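Local coordinates for ectonucleoside triphosphate diphosphohydrolase 4 (Homo sapiens, PDB 6WG5), which belongs to the GDA1/CD39 family and has the two-lobed architecture related to the actin-like fold, at residues V203-G207 / T267-R272. Numbering follows the deposited sequence.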
loop_
_atom_site.group_PDB
_atom_site.type_symbol
_atom_site.label_atom_id
_atom_site.label_comp_id
_atom_site.label_asym_id
_atom_site.label_seq_id
_atom_site.Cartn_x
_atom_site.Cartn_y
_atom_site.Cartn_z
ATOM N N VAL A 203 22.458 -9.827 0.921
ATOM C CA VAL A 203 21.519 -9.910 2.032
ATOM C C VAL A 203 22.212 -10.542 3.230
ATOM O O VAL A 203 22.952 -11.521 3.089
ATOM C CB VAL A 203 20.265 -10.722 1.645
ATOM C CG1 VAL A 203 19.291 -10.800 2.810
ATOM C CG2 VAL A 203 19.596 -10.110 0.426
ATOM N N ASN A 204 21.965 -9.979 4.411
ATOM C CA ASN A 204 22.374 -10.576 5.677
ATOM C C ASN A 204 21.119 -11.118 6.349
ATOM O O ASN A 204 20.274 -10.345 6.813
ATOM C CB ASN A 204 23.081 -9.562 6.574
ATOM C CG ASN A 204 24.308 -8.962 5.923
ATOM O OD1 ASN A 204 24.418 -7.744 5.791
ATOM N ND2 ASN A 204 25.240 -9.816 5.514
ATOM N N ILE A 205 20.994 -12.437 6.391
ATOM C CA ILE A 205 19.812 -13.055 6.998
ATOM C C ILE A 205 19.807 -12.752 8.493
ATOM O O ILE A 205 20.851 -12.898 9.153
ATOM C CB ILE A 205 19.806 -14.562 6.739
ATOM C CG1 ILE A 205 19.920 -14.846 5.236
ATOM C CG2 ILE A 205 18.544 -15.197 7.305
ATOM C CD1 ILE A 205 18.828 -14.210 4.389
ATOM N N PRO A 206 18.682 -12.332 9.070
ATOM C CA PRO A 206 18.662 -12.008 10.503
ATOM C C PRO A 206 19.192 -13.150 11.357
ATOM O O PRO A 206 18.742 -14.294 11.251
ATOM C CB PRO A 206 17.179 -11.737 10.779
ATOM C CG PRO A 206 16.624 -11.313 9.469
ATOM C CD PRO A 206 17.381 -12.074 8.428
ATOM N N GLY A 207 20.153 -12.829 12.216
ATOM C CA GLY A 207 20.727 -13.818 13.109
ATOM C C GLY A 207 21.712 -14.752 12.446
ATOM O O GLY A 207 21.708 -15.956 12.731
ATOM N N THR A 267 16.996 -20.232 3.710
ATOM C CA THR A 267 17.027 -18.789 3.900
ATOM C C THR A 267 16.851 -17.995 2.614
ATOM O O THR A 267 16.813 -16.761 2.672
ATOM C CB THR A 267 18.345 -18.370 4.563
ATOM O OG1 THR A 267 19.447 -18.768 3.736
ATOM C CG2 THR A 267 18.477 -19.007 5.939
ATOM N N GLU A 268 16.739 -18.656 1.459
ATOM C CA GLU A 268 16.649 -17.930 0.197
ATOM C C GLU A 268 15.480 -16.953 0.188
ATOM O O GLU A 268 15.583 -15.873 -0.402
ATOM C CB GLU A 268 16.524 -18.912 -0.972
ATOM C CG GLU A 268 17.701 -19.869 -1.114
ATOM C CD GLU A 268 17.550 -21.120 -0.266
ATOM O OE1 GLU A 268 16.587 -21.884 -0.496
ATOM O OE2 GLU A 268 18.387 -21.337 0.636
ATOM N N HIS A 269 14.369 -17.305 0.840
ATOM C CA HIS A 269 13.169 -16.479 0.851
ATOM C C HIS A 269 12.907 -15.832 2.210
ATOM O O HIS A 269 11.760 -15.491 2.516
ATOM C CB HIS A 269 11.955 -17.308 0.429
ATOM C CG HIS A 269 11.963 -17.702 -1.013
ATOM N ND1 HIS A 269 12.021 -16.781 -2.037
ATOM C CD2 HIS A 269 11.906 -18.919 -1.605
ATOM C CE1 HIS A 269 12.007 -17.413 -3.196
ATOM N NE2 HIS A 269 11.936 -18.711 -2.963
ATOM N N VAL A 270 13.939 -15.664 3.034
ATOM C CA VAL A 270 13.816 -14.929 4.290
ATOM C C VAL A 270 14.064 -13.453 4.007
ATOM O O VAL A 270 15.099 -13.085 3.440
ATOM C CB VAL A 270 14.801 -15.466 5.343
ATOM C CG1 VAL A 270 14.781 -14.596 6.595
ATOM C CG2 VAL A 270 14.459 -16.901 5.699
ATOM N N TYR A 271 13.116 -12.606 4.408
ATOM C CA TYR A 271 13.179 -11.178 4.132
ATOM C C TYR A 271 12.951 -10.376 5.404
ATOM O O TYR A 271 12.164 -10.772 6.269
ATOM C CB TYR A 271 12.129 -10.764 3.090
ATOM C CG TYR A 271 12.395 -11.307 1.709
ATOM C CD1 TYR A 271 13.192 -10.612 0.814
ATOM C CD2 TYR A 271 11.849 -12.516 1.300
ATOM C CE1 TYR A 271 13.445 -11.105 -0.448
ATOM C CE2 TYR A 271 12.094 -13.018 0.040
ATOM C CZ TYR A 271 12.893 -12.308 -0.830
ATOM O OH TYR A 271 13.145 -12.800 -2.090
ATOM N N ARG A 272 13.661 -9.256 5.512
ATOM C CA ARG A 272 13.420 -8.251 6.539
ATOM C C ARG A 272 12.821 -7.028 5.858
ATOM O O ARG A 272 13.485 -6.393 5.031
ATOM C CB ARG A 272 14.717 -7.888 7.265
ATOM C CG ARG A 272 14.527 -6.973 8.464
ATOM C CD ARG A 272 15.855 -6.503 9.047
ATOM N NE ARG A 272 16.910 -7.511 8.915
ATOM C CZ ARG A 272 18.074 -7.328 8.292
ATOM N NH1 ARG A 272 18.953 -8.322 8.240
ATOM N NH2 ARG A 272 18.380 -6.162 7.738
#
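The carbonyl oxygen of Thr267 closes a type I beta turn by accepting a hydrogen bond of 3.1 Å from Val270 N, while CD1 of Ile205 rests against the same Thr267 O at 3.7 Å. The example illustrates how a turn closed by its own backbone bond can present side chains and a carbonyl to a neighbouring loop, here the irregular one that leaves strand 200-203. No hydrogen bond crosses between 203-207 and 267-272; what joins them is aliphatic contact at Ile205, Pro206, Thr267 and Val270, with the Arg272 guanidinium beside Pro206, burying 293 Å² in all. Ile205 works with both of its branches. Its CG1 (chi1 -55°) lies beside the backbone N and sends the ethyl arm along the turn, where CG1 meets Thr267 CB at 3.9 Å; the methyl CG2, anti to the backbone N, reaches Val270 CG1 at 3.9 Å and also brushes Thr267 CG2. The Ile205 and Val270 side chains cross nearly at a right angle. Val270 CG1 is itself anti to its backbone N (chi1 174°), which brings this one methyl against two loop residues, since Pro206 CD lies 4.1 Å from it. Pro206, less well ordered, then slides past Arg272, its CG near the edge of the guanidinium. Arg272 was modelled in two conformers, and the approach of its NH1 to Asn204 O has a poor angle, so that part of the interface remains doubtful. Arg272 NH2 bonds to Lys238 O, and Asn204 OD1 accepts a hydrogen bond from Thr239 N. Arg216, on strand 214-217, bonds to the carbonyls of Glu268 and Val270, while Ile205 also packs on Ile214 of that strand. The loop following strand 200-203 thus lies against the start of strand 270-279, which runs between strands 255-259 and 229-235 in a mixed sheet.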